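Local coordinates for possible prolidase (Bifidobacterium longum NCC2705, PDB 2P9B), which probably hydrolyses carbon-nitrogen bonds other than peptide bonds, as a member of the amidohydrolase family, so that its naming as a prolidase remains tentative, at residues A[208-213]-A[299-304]; A[350-355]-A[439-444]; A[251-256]-A[262-267]; A[74-79]-A[290-295]. One frame throughout, in Å; residues are numbered along the deposited sequence.

How the interactions relate
Interaction 4 lies near the middle of the chain and carries H77 and H79, which with D345 face one vacant point, consistent with an empty metal site. Interaction 3 is its neighbour, with centres about 13 Å apart: strands 263-264 and 290-292 pair side by side, I264 O lying 2.8 Å from I292 N. Interaction 1 sits farther out, joined to interaction 3 where V210 CG2 packs 3.7 Å from H266 CD2. Helix 295-303 follows strand 290-292 and so leads from interaction 4 to interaction 1. Interaction 2 meets interaction 1 through F350 and L304, and reaches interaction 4 through Q353 NE2, 2.9 Å from H79 O in a probable hydrogen bond.

Interaction 1: A[208-213]-A[299-304]; sequences GGVTDA and LPLTLL
L301 reaches from helix 295-303 to the loop at 208-213 with one methyl, CD1, which meets two neighbouring side chains. V210 CG1 lies 3.8 Å from L301 CD1, the two side chains crossing at a slant. T211 CG2 is equally close to L301 CD1, at 3.8 Å, but its side chain runs across the leucine at nearly a right angle. With CG turned opposite its carbonyl carbon (chi1 -62°), L301 extends straight off the helix, and only its end touches the loop. Behind these methyls, a type I turn from G209 to D212 presents V210 and T211 at its two central positions. The turn is closed by D212 N to G209 O, 3.0 Å, and drawn in further by the D212 carboxylate, whose OD2 takes the G209 N-H at 2.7 Å through its anti lone pair. G208 suits this fold-back, since a CB there would collide with D212 OD2. Farther out, T211 O is hydrogen-bonded to N318 ND2 of helix 313-335, and both V210 and T211 touch S319. The result is a small apolar surface contact between a loop after strand 202-205 and a later helix, as expected of the long strand-to-helix loops of an amidohydrolase TIM barrel.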
loop_
_atom_site.group_PDB
_atom_site.type_symbol
_atom_site.label_atom_id
_atom_site.label_comp_id
_atom_site.label_asym_id
_atom_site.label_seq_id
_atom_site.Cartn_x
_atom_site.Cartn_y
_atom_site.Cartn_z
ATOM N N GLY A 208 -4.923 19.815 2.036
ATOM C CA GLY A 208 -3.501 20.086 1.949
ATOM C C GLY A 208 -2.781 18.945 2.642
ATOM O O GLY A 208 -3.426 17.987 3.067
ATOM N N GLY A 209 -1.462 19.039 2.782
ATOM C CA GLY A 209 -0.707 17.968 3.418
ATOM C C GLY A 209 -0.595 18.005 4.934
ATOM O O GLY A 209 -1.229 18.824 5.599
ATOM N N VAL A 210 0.226 17.107 5.474
ATOM C CA VAL A 210 0.445 16.999 6.916
ATOM C C VAL A 210 0.950 18.288 7.563
ATOM O O VAL A 210 0.625 18.580 8.715
ATOM C CB VAL A 210 1.455 15.869 7.241
ATOM C CG1 VAL A 210 1.796 15.877 8.726
ATOM C CG2 VAL A 210 0.870 14.520 6.848
ATOM N N THR A 211 1.743 19.061 6.829
ATOM C CA THR A 211 2.283 20.308 7.362
ATOM C C THR A 211 1.350 21.495 7.149
ATOM O O THR A 211 1.708 22.633 7.453
ATOM C CB THR A 211 3.648 20.637 6.728
ATOM O OG1 THR A 211 3.500 20.748 5.308
ATOM C CG2 THR A 211 4.659 19.542 7.050
ATOM N N ASP A 212 0.152 21.227 6.637
ATOM C CA ASP A 212 -0.824 22.280 6.397
ATOM C C ASP A 212 -1.908 22.291 7.468
ATOM O O ASP A 212 -2.092 21.316 8.197
ATOM C CB ASP A 212 -1.480 22.112 5.021
ATOM C CG ASP A 212 -0.511 22.340 3.875
ATOM O OD1 ASP A 212 0.207 23.363 3.898
ATOM O OD2 ASP A 212 -0.477 21.504 2.949
ATOM N N ALA A 213 -2.623 23.403 7.556
ATOM C CA ALA A 213 -3.689 23.540 8.536
ATOM C C ALA A 213 -4.851 22.631 8.165
ATOM O O ALA A 213 -5.004 22.242 7.008
ATOM C CB ALA A 213 -4.162 24.982 8.592
ATOM N N LEU A 299 4.414 10.614 11.218
ATOM C CA LEU A 299 5.220 10.551 12.431
ATOM C C LEU A 299 6.633 11.122 12.371
ATOM O O LEU A 299 7.088 11.730 13.338
ATOM C CB LEU A 299 5.262 9.116 12.956
ATOM C CG LEU A 299 3.962 8.678 13.635
ATOM C CD1 LEU A 299 4.004 7.188 13.942
ATOM C CD2 LEU A 299 3.770 9.489 14.917
ATOM N N PRO A 300 7.354 10.923 11.256
ATOM C CA PRO A 300 8.713 11.468 11.182
ATOM C C PRO A 300 8.764 12.974 11.436
ATOM O O PRO A 300 9.677 13.473 12.094
ATOM C CB PRO A 300 9.148 11.113 9.763
ATOM C CG PRO A 300 8.438 9.815 9.524
ATOM C CD PRO A 300 7.059 10.088 10.076
ATOM N N LEU A 301 7.775 13.690 10.914
ATOM C CA LEU A 301 7.717 15.139 11.067
ATOM C C LEU A 301 7.519 15.598 12.506
ATOM O O LEU A 301 7.870 16.725 12.849
ATOM C CB LEU A 301 6.599 15.709 10.197
ATOM C CG LEU A 301 6.757 15.478 8.694
ATOM C CD1 LEU A 301 5.513 15.960 7.975
ATOM C CD2 LEU A 301 7.998 16.201 8.185
ATOM N N THR A 302 6.954 14.735 13.346
ATOM C CA THR A 302 6.714 15.096 14.741
ATOM C C THR A 302 7.715 14.477 15.714
ATOM O O THR A 302 7.865 14.955 16.838
ATOM C CB THR A 302 5.290 14.687 15.195
ATOM O OG1 THR A 302 5.167 13.258 15.172
ATOM C CG2 THR A 302 4.243 15.301 14.279
ATOM N N LEU A 303 8.404 13.421 15.287
ATOM C CA LEU A 303 9.372 12.753 16.152
ATOM C C LEU A 303 10.809 13.216 15.935
ATOM O O LEU A 303 11.638 13.122 16.839
ATOM C CB LEU A 303 9.298 11.237 15.958
ATOM C CG LEU A 303 7.968 10.557 16.287
ATOM C CD1 LEU A 303 8.044 9.091 15.893
ATOM C CD2 LEU A 303 7.658 10.697 17.772
ATOM N N LEU A 304 11.105 13.708 14.738
ATOM C CA LEU A 304 12.448 14.183 14.423
ATOM C C LEU A 304 12.536 15.689 14.662
ATOM O O LEU A 304 11.548 16.404 14.508
ATOM C CB LEU A 304 12.786 13.865 12.963
ATOM C CG LEU A 304 12.826 12.384 12.567
ATOM C CD1 LEU A 304 12.946 12.261 11.055
ATOM C CD2 LEU A 304 13.994 11.695 13.258
#

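Interaction 2: A[350-355]-A[439-444]; sequences FVPQYA and ADIDAL
Y354 OH has two partners: it gives its proton to D442 OD1 at 2.6 Å and is also hydrogen-bonded to F438 N, just ahead of helix 439-449. The carboxylate oxygen is met on its syn side, with the phenol 27° out of the carboxylate plane. D442 OD1 sits at the edge of the tyrosine ring, in its plane, while the carboxylate as a whole stands almost upright to that ring, the planes being 89° apart. Residues P352 to A355 form a type I turn, and Y354 takes a chi1 of 55°, which sets CG between the backbone N and the carbonyl carbon and folds the ring back over P352. There P352 CB covers one ring face near the rim, 3.5 Å above the plane. The same proline faces the helix, its CG lying 4.2 Å from I441 CG2, a looser apolar contact beside the polar one. A phenylalanine in place of Y354 would probably keep the ring on P352 but leave D442 OD1 and F438 N without their shared mate. The chemistry suggests an ionised D442, favoured by its place in the first turn of the helix, and a hydroxyl that F438 N may polarise.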
loop_
_atom_site.group_PDB
_atom_site.type_symbol
_atom_site.label_atom_id
_atom_site.label_comp_id
_atom_site.label_asym_id
_atom_site.label_seq_id
_atom_site.Cartn_x
_atom_site.Cartn_y
_atom_site.Cartn_z
ATOM N N PHE A 350 11.603 11.078 4.441
ATOM C CA PHE A 350 11.746 10.149 5.556
ATOM C C PHE A 350 10.898 8.881 5.488
ATOM O O PHE A 350 10.605 8.267 6.512
ATOM C CB PHE A 350 11.493 10.888 6.872
ATOM C CG PHE A 350 12.507 11.961 7.163
ATOM C CD1 PHE A 350 13.815 11.626 7.501
ATOM C CD2 PHE A 350 12.167 13.305 7.053
ATOM C CE1 PHE A 350 14.774 12.615 7.724
ATOM C CE2 PHE A 350 13.119 14.304 7.274
ATOM C CZ PHE A 350 14.424 13.956 7.609
ATOM N N VAL A 351 10.504 8.491 4.280
ATOM C CA VAL A 351 9.729 7.262 4.095
ATOM C C VAL A 351 10.429 6.437 3.021
ATOM O O VAL A 351 10.154 6.572 1.830
ATOM C CB VAL A 351 8.282 7.534 3.643
ATOM C CG1 VAL A 351 7.495 6.223 3.629
ATOM C CG2 VAL A 351 7.616 8.548 4.568
ATOM N N PRO A 352 11.355 5.567 3.436
ATOM C CA PRO A 352 12.095 4.728 2.493
ATOM C C PRO A 352 11.192 3.828 1.663
ATOM O O PRO A 352 10.158 3.359 2.144
ATOM C CB PRO A 352 13.021 3.930 3.403
ATOM C CG PRO A 352 13.269 4.878 4.544
ATOM C CD PRO A 352 11.883 5.407 4.803
ATOM N N GLN A 353 11.597 3.588 0.423
ATOM C CA GLN A 353 10.838 2.729 -0.484
ATOM C C GLN A 353 10.805 1.303 0.059
ATOM O O GLN A 353 9.884 0.543 -0.226
ATOM C CB GLN A 353 11.495 2.704 -1.871
ATOM C CG GLN A 353 11.491 4.041 -2.611
ATOM C CD GLN A 353 10.134 4.387 -3.197
ATOM O OE1 GLN A 353 9.163 3.641 -3.036
ATOM N NE2 GLN A 353 10.061 5.525 -3.888
ATOM N N TYR A 354 11.811 0.953 0.852
ATOM C CA TYR A 354 11.915 -0.394 1.402
ATOM C C TYR A 354 11.391 -0.563 2.827
ATOM O O TYR A 354 11.524 -1.641 3.407
ATOM C CB TYR A 354 13.377 -0.842 1.358
ATOM C CG TYR A 354 14.321 0.130 2.046
ATOM C CD1 TYR A 354 14.355 0.238 3.441
ATOM C CD2 TYR A 354 15.153 0.963 1.303
ATOM C CE1 TYR A 354 15.197 1.155 4.075
ATOM C CE2 TYR A 354 15.997 1.883 1.926
ATOM C CZ TYR A 354 16.013 1.975 3.309
ATOM O OH TYR A 354 16.832 2.898 3.928
ATOM N N ALA A 355 10.784 0.482 3.386
ATOM C CA ALA A 355 10.319 0.420 4.766
ATOM C C ALA A 355 8.841 0.123 4.995
ATOM O O ALA A 355 8.281 0.526 6.006
ATOM C CB ALA A 355 10.704 1.721 5.487
ATOM N N ALA A 439 21.875 3.660 5.705
ATOM C CA ALA A 439 22.190 3.606 7.127
ATOM C C ALA A 439 21.846 4.870 7.911
ATOM O O ALA A 439 21.288 4.789 9.005
ATOM C CB ALA A 439 23.665 3.267 7.311
ATOM N N ASP A 440 22.179 6.033 7.360
ATOM C CA ASP A 440 21.913 7.299 8.040
ATOM C C ASP A 440 20.426 7.519 8.306
ATOM O O ASP A 440 20.029 7.834 9.426
ATOM C CB ASP A 440 22.481 8.471 7.225
ATOM C CG ASP A 440 21.784 8.655 5.888
ATOM O OD1 ASP A 440 21.662 7.669 5.132
ATOM O OD2 ASP A 440 21.363 9.793 5.588
ATOM N N ILE A 441 19.610 7.348 7.274
ATOM C CA ILE A 441 18.172 7.525 7.406
ATOM C C ILE A 441 17.580 6.434 8.291
ATOM O O ILE A 441 16.749 6.710 9.156
ATOM C CB ILE A 441 17.485 7.491 6.028
ATOM C CG1 ILE A 441 18.076 8.587 5.137
ATOM C CG2 ILE A 441 15.980 7.675 6.191
ATOM C CD1 ILE A 441 17.613 8.536 3.694
ATOM N N ASP A 442 18.009 5.193 8.079
ATOM C CA ASP A 442 17.498 4.088 8.878
ATOM C C ASP A 442 17.837 4.288 10.356
ATOM O O ASP A 442 17.028 3.983 11.229
ATOM C CB ASP A 442 18.066 2.745 8.393
ATOM C CG ASP A 442 17.573 2.354 6.998
ATOM O OD1 ASP A 442 16.602 2.960 6.491
ATOM O OD2 ASP A 442 18.159 1.415 6.412
ATOM N N ALA A 443 19.034 4.801 10.634
ATOM C CA ALA A 443 19.461 5.037 12.013
ATOM C C ALA A 443 18.576 6.090 12.681
ATOM O O ALA A 443 18.156 5.930 13.827
ATOM C CB ALA A 443 20.919 5.486 12.041
ATOM N N LEU A 444 18.303 7.167 11.953
ATOM C CA LEU A 444 17.468 8.251 12.455
ATOM C C LEU A 444 16.057 7.768 12.755
ATOM O O LEU A 444 15.474 8.119 13.781
ATOM C CB LEU A 444 17.399 9.388 11.434
ATOM C CG LEU A 444 18.626 10.275 11.246
ATOM C CD1 LEU A 444 18.395 11.222 10.076
ATOM C CD2 LEU A 444 18.889 11.053 12.526
#

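Interaction 3: A[251-256]-A[262-267]; sequences EGVRRS and DTIEHG
V253 and I264 meet at about a right angle, methyl against methyl, with V253 CG2 4.0 Å from I264 CG2. The isoleucine spreads its two branches over the helix: CG2, opposite its backbone N, goes to V253, while CG1 (chi1 -63°) carries CD1 one turn along to S256. That second touch is the tighter, S256 CB lying 3.6 Å from I264 CD1. V253 CG2 also rests 4.1 Å from G267 CA, where the chain has turned away from the strand; the backbone angles of G267 would jam a CB against the preceding carbonyl oxygen. The serine turns its hydroxyl back into the helix, OG bonding to G252 O at 2.8 Å. G252 O thus has two donors, S256 OG and S256 N, which arrive from opposite faces of its carbonyl plane.

The contact packs helix 250-259 against the strand that follows it, within the beta-alpha-beta unit of strands 243-247 and 263-264, the repeating element of a TIM barrel. While I264 faces the helix, its neighbours T263 and E265 share the other side of the strand, T263 OG1 bonding to E265 OE2 at 2.8 Å on the syn lone pair. R133 and K203, from two other strands, form salt bridges with this buried E265 carboxylate. On the helix flank turned from the strand, R255 NE bridges to E251 OE2 at 2.8 Å with a fairly straight N-H (161°), E251 OE2 using its anti lone pair and lying close to the guanidinium plane of R255.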
loop_
_atom_site.group_PDB
_atom_site.type_symbol
_atom_site.label_atom_id
_atom_site.label_comp_id
_atom_site.label_asym_id
_atom_site.label_seq_id
_atom_site.Cartn_x
_atom_site.Cartn_y
_atom_site.Cartn_z
ATOM N N GLU A 251 -13.388 17.525 7.845
ATOM C CA GLU A 251 -14.176 18.070 6.750
ATOM C C GLU A 251 -13.753 17.433 5.428
ATOM O O GLU A 251 -14.597 17.100 4.595
ATOM C CB GLU A 251 -14.014 19.588 6.668
ATOM C CG GLU A 251 -14.866 20.243 5.588
ATOM C CD GLU A 251 -16.343 19.871 5.680
ATOM O OE1 GLU A 251 -16.836 19.627 6.802
ATOM O OE2 GLU A 251 -17.019 19.844 4.631
ATOM N N GLY A 252 -12.446 17.264 5.246
ATOM C CA GLY A 252 -11.939 16.661 4.027
ATOM C C GLY A 252 -12.367 15.214 3.916
ATOM O O GLY A 252 -12.760 14.737 2.847
ATOM N N VAL A 253 -12.291 14.503 5.032
ATOM C CA VAL A 253 -12.688 13.105 5.049
ATOM C C VAL A 253 -14.178 12.999 4.755
ATOM O O VAL A 253 -14.599 12.180 3.940
ATOM C CB VAL A 253 -12.366 12.469 6.416
ATOM C CG1 VAL A 253 -12.950 11.067 6.500
ATOM C CG2 VAL A 253 -10.852 12.428 6.606
ATOM N N ARG A 254 -14.966 13.856 5.401
ATOM C CA ARG A 254 -16.413 13.850 5.210
ATOM C C ARG A 254 -16.796 14.061 3.749
ATOM O O ARG A 254 -17.595 13.306 3.197
ATOM C CB ARG A 254 -17.066 14.931 6.080
ATOM C CG ARG A 254 -18.585 14.869 6.118
ATOM C CD ARG A 254 -19.125 15.732 7.245
ATOM N NE ARG A 254 -20.572 15.605 7.398
ATOM C CZ ARG A 254 -21.469 16.147 6.579
ATOM N NH1 ARG A 254 -21.073 16.867 5.536
ATOM N NH2 ARG A 254 -22.765 15.970 6.807
ATOM N N ARG A 255 -16.225 15.087 3.124
ATOM C CA ARG A 255 -16.527 15.381 1.727
ATOM C C ARG A 255 -16.113 14.243 0.809
ATOM O O ARG A 255 -16.832 13.905 -0.133
ATOM C CB ARG A 255 -15.825 16.662 1.278
ATOM C CG ARG A 255 -16.307 17.918 1.974
ATOM C CD ARG A 255 -15.668 19.148 1.359
ATOM N NE ARG A 255 -16.040 20.369 2.071
ATOM C CZ ARG A 255 -15.718 21.594 1.666
ATOM N NH1 ARG A 255 -15.014 21.763 0.552
ATOM N NH2 ARG A 255 -16.099 22.652 2.373
ATOM N N SER A 256 -14.950 13.658 1.081
ATOM C CA SER A 256 -14.449 12.559 0.261
ATOM C C SER A 256 -15.392 11.364 0.334
ATOM O O SER A 256 -15.727 10.766 -0.686
ATOM C CB SER A 256 -13.057 12.134 0.734
ATOM O OG SER A 256 -12.115 13.180 0.554
ATOM N N ASP A 262 -13.169 5.631 -2.491
ATOM C CA ASP A 262 -12.955 4.280 -1.983
ATOM C C ASP A 262 -11.957 4.147 -0.839
ATOM O O ASP A 262 -12.122 3.291 0.031
ATOM C CB ASP A 262 -12.563 3.398 -3.150
ATOM C CG ASP A 262 -13.571 3.489 -4.266
ATOM O OD1 ASP A 262 -14.675 2.925 -4.104
ATOM O OD2 ASP A 262 -13.275 4.147 -5.283
ATOM N N THR A 263 -10.919 4.976 -0.843
ATOM C CA THR A 263 -9.931 4.923 0.226
ATOM C C THR A 263 -9.562 6.316 0.703
ATOM O O THR A 263 -9.417 7.242 -0.097
ATOM C CB THR A 263 -8.626 4.216 -0.219
ATOM O OG1 THR A 263 -8.008 4.963 -1.272
ATOM C CG2 THR A 263 -8.914 2.808 -0.692
ATOM N N ILE A 264 -9.431 6.457 2.014
ATOM C CA ILE A 264 -9.040 7.730 2.599
ATOM C C ILE A 264 -7.592 7.552 3.046
ATOM O O ILE A 264 -7.291 6.618 3.791
ATOM C CB ILE A 264 -9.889 8.067 3.843
ATOM C CG1 ILE A 264 -11.365 8.219 3.452
ATOM C CG2 ILE A 264 -9.351 9.334 4.512
ATOM C CD1 ILE A 264 -11.658 9.377 2.514
ATOM N N GLU A 265 -6.703 8.425 2.575
ATOM C CA GLU A 265 -5.295 8.363 2.960
ATOM C C GLU A 265 -5.020 9.395 4.043
ATOM O O GLU A 265 -5.447 10.543 3.936
ATOM C CB GLU A 265 -4.367 8.632 1.772
ATOM C CG GLU A 265 -4.139 7.426 0.876
ATOM C CD GLU A 265 -5.387 7.008 0.151
ATOM O OE1 GLU A 265 -5.999 7.881 -0.501
ATOM O OE2 GLU A 265 -5.752 5.816 0.225
ATOM N N HIS A 266 -4.290 8.962 5.069
ATOM C CA HIS A 266 -3.932 9.774 6.232
ATOM C C HIS A 266 -5.129 9.794 7.177
ATOM O O HIS A 266 -5.143 9.096 8.187
ATOM C CB HIS A 266 -3.541 11.197 5.818
ATOM C CG HIS A 266 -2.266 11.271 5.034
ATOM N ND1 HIS A 266 -2.135 10.730 3.772
ATOM C CD2 HIS A 266 -1.067 11.821 5.334
ATOM C CE1 HIS A 266 -0.908 10.945 3.329
ATOM N NE2 HIS A 266 -0.240 11.605 4.257
ATOM N N GLY A 267 -6.138 10.588 6.842
ATOM C CA GLY A 267 -7.325 10.630 7.678
ATOM C C GLY A 267 -7.281 11.636 8.808
ATOM O O GLY A 267 -6.365 12.450 8.902
#

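Interaction 4: A[74-79]-A[290-295]; sequences INAHTH and ALIPTL
The H77 imidazole meets T294 obliquely: the threonine methyl CG2 comes 3.6 Å from H77 ND1, a nitrogen buried here with no partner in the model. At the ring's edge, in its plane, lies H79 NE2, 3.9 Å from H77 NE2, a spacing consistent with both nitrogens facing one metal. H77 extends to this place with CG opposite its backbone N (chi1 -169°). One residue earlier, A76 CB packs 4.1 Å from I292 CD1, a separate apolar contact.

H77, T78 and H79 form the His-X-His sequence found at the end of the first barrel strand in metal-dependent amidohydrolases; with D345 the two histidines face a vacant point, consistent with an unoccupied metal site. The corner of the chain at A76 and H77 is shaped by an Asx turn, N75 OD1 taking the H77 N-H at 3.0 Å along a nearly straight path (163°). N75 ND2 is held in turn by T344 and T356.

Across the contact, T294 has left-handed backbone angles, and T294 OG1 bonds to P293 O at 2.6 Å from above the carbonyl plane, not along a lone pair, which leaves CG2 directed at the ring. A glycine at T294 would probably open a gap beside H77 and leave its imidazole freer to turn. Just beyond, L295 N bonds to E359 OE2 at the start of helix 295-303.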
loop_
_atom_site.group_PDB
_atom_site.type_symbol
_atom_site.label_atom_id
_atom_site.label_comp_id
_atom_site.label_asym_id
_atom_site.label_seq_id
_atom_site.Cartn_x
_atom_site.Cartn_y
_atom_site.Cartn_z
ATOM N N ILE A 74 1.817 -5.879 0.753
ATOM C CA ILE A 74 1.183 -4.987 -0.212
ATOM C C ILE A 74 1.258 -3.587 0.372
ATOM O O ILE A 74 1.010 -3.400 1.562
ATOM C CB ILE A 74 -0.307 -5.378 -0.433
ATOM C CG1 ILE A 74 -0.375 -6.793 -1.018
ATOM C CG2 ILE A 74 -0.987 -4.369 -1.361
ATOM C CD1 ILE A 74 -1.785 -7.304 -1.275
ATOM N N ASN A 75 1.625 -2.606 -0.453
ATOM C CA ASN A 75 1.696 -1.222 0.012
ATOM C C ASN A 75 0.679 -0.435 -0.805
ATOM O O ASN A 75 0.841 -0.260 -2.007
ATOM C CB ASN A 75 3.098 -0.639 -0.191
ATOM C CG ASN A 75 3.273 0.694 0.520
ATOM O OD1 ASN A 75 2.356 1.512 0.548
ATOM N ND2 ASN A 75 4.450 0.914 1.096
ATOM N N ALA A 76 -0.380 0.033 -0.151
ATOM C CA ALA A 76 -1.445 0.752 -0.852
ATOM C C ALA A 76 -1.204 2.226 -1.130
ATOM O O ALA A 76 -2.078 2.906 -1.672
ATOM C CB ALA A 76 -2.759 0.587 -0.090
ATOM N N HIS A 77 -0.032 2.735 -0.772
ATOM C CA HIS A 77 0.236 4.147 -1.010
ATOM C C HIS A 77 1.720 4.385 -1.263
ATOM O O HIS A 77 2.504 4.515 -0.329
ATOM C CB HIS A 77 -0.248 4.969 0.190
ATOM C CG HIS A 77 -0.258 6.444 -0.053
ATOM N ND1 HIS A 77 -1.056 7.311 0.663
ATOM C CD2 HIS A 77 0.433 7.208 -0.931
ATOM C CE1 HIS A 77 -0.858 8.544 0.233
ATOM N NE2 HIS A 77 0.041 8.510 -0.733
ATOM N N THR A 78 2.090 4.436 -2.540
ATOM C CA THR A 78 3.481 4.636 -2.931
ATOM C C THR A 78 3.649 5.685 -4.031
ATOM O O THR A 78 2.676 6.149 -4.622
ATOM C CB THR A 78 4.099 3.313 -3.451
ATOM O OG1 THR A 78 3.403 2.886 -4.635
ATOM C CG2 THR A 78 3.979 2.213 -2.390
ATOM N N HIS A 79 4.904 6.056 -4.269
ATOM C CA HIS A 79 5.307 6.987 -5.324
ATOM C C HIS A 79 6.599 6.364 -5.833
ATOM O O HIS A 79 7.402 5.893 -5.034
ATOM C CB HIS A 79 5.608 8.383 -4.769
ATOM C CG HIS A 79 4.412 9.083 -4.205
ATOM N ND1 HIS A 79 3.428 9.634 -4.998
ATOM C CD2 HIS A 79 4.028 9.295 -2.925
ATOM C CE1 HIS A 79 2.489 10.157 -4.229
ATOM N NE2 HIS A 79 2.828 9.964 -2.968
ATOM N N ALA A 290 -12.382 2.498 2.751
ATOM C CA ALA A 290 -11.360 1.989 3.649
ATOM C C ALA A 290 -10.430 3.118 4.062
ATOM O O ALA A 290 -10.369 4.152 3.402
ATOM C CB ALA A 290 -10.562 0.878 2.964
ATOM N N LEU A 291 -9.719 2.913 5.163
ATOM C CA LEU A 291 -8.778 3.908 5.665
ATOM C C LEU A 291 -7.342 3.407 5.523
ATOM O O LEU A 291 -7.050 2.260 5.853
ATOM C CB LEU A 291 -9.067 4.191 7.140
ATOM C CG LEU A 291 -8.082 5.106 7.872
ATOM C CD1 LEU A 291 -8.156 6.515 7.308
ATOM C CD2 LEU A 291 -8.406 5.119 9.349
ATOM N N ILE A 292 -6.452 4.265 5.018
ATOM C CA ILE A 292 -5.029 3.930 4.874
ATOM C C ILE A 292 -4.313 5.017 5.687
ATOM O O ILE A 292 -3.914 6.043 5.145
ATOM C CB ILE A 292 -4.547 4.013 3.397
ATOM C CG1 ILE A 292 -5.497 3.236 2.476
ATOM C CG2 ILE A 292 -3.142 3.396 3.269
ATOM C CD1 ILE A 292 -5.525 1.753 2.728
ATOM N N PRO A 293 -4.146 4.803 7.004
ATOM C CA PRO A 293 -3.494 5.778 7.888
ATOM C C PRO A 293 -2.158 6.364 7.445
ATOM O O PRO A 293 -1.889 7.539 7.693
ATOM C CB PRO A 293 -3.369 5.022 9.212
ATOM C CG PRO A 293 -4.526 4.073 9.173
ATOM C CD PRO A 293 -4.471 3.572 7.746
ATOM N N THR A 294 -1.323 5.553 6.805
ATOM C CA THR A 294 -0.001 6.000 6.364
ATOM C C THR A 294 0.740 6.706 7.504
ATOM O O THR A 294 1.287 7.796 7.333
ATOM C CB THR A 294 -0.091 6.956 5.147
ATOM O OG1 THR A 294 -0.600 8.227 5.564
ATOM C CG2 THR A 294 -1.021 6.386 4.092
ATOM N N LEU A 295 0.767 6.061 8.667
ATOM C CA LEU A 295 1.434 6.631 9.831
ATOM C C LEU A 295 2.908 6.906 9.559
ATOM O O LEU A 295 3.477 7.853 10.096
ATOM C CB LEU A 295 1.293 5.700 11.036
ATOM C CG LEU A 295 -0.155 5.445 11.476
ATOM C CD1 LEU A 295 -0.168 4.558 12.708
ATOM C CD2 LEU A 295 -0.844 6.770 11.770
#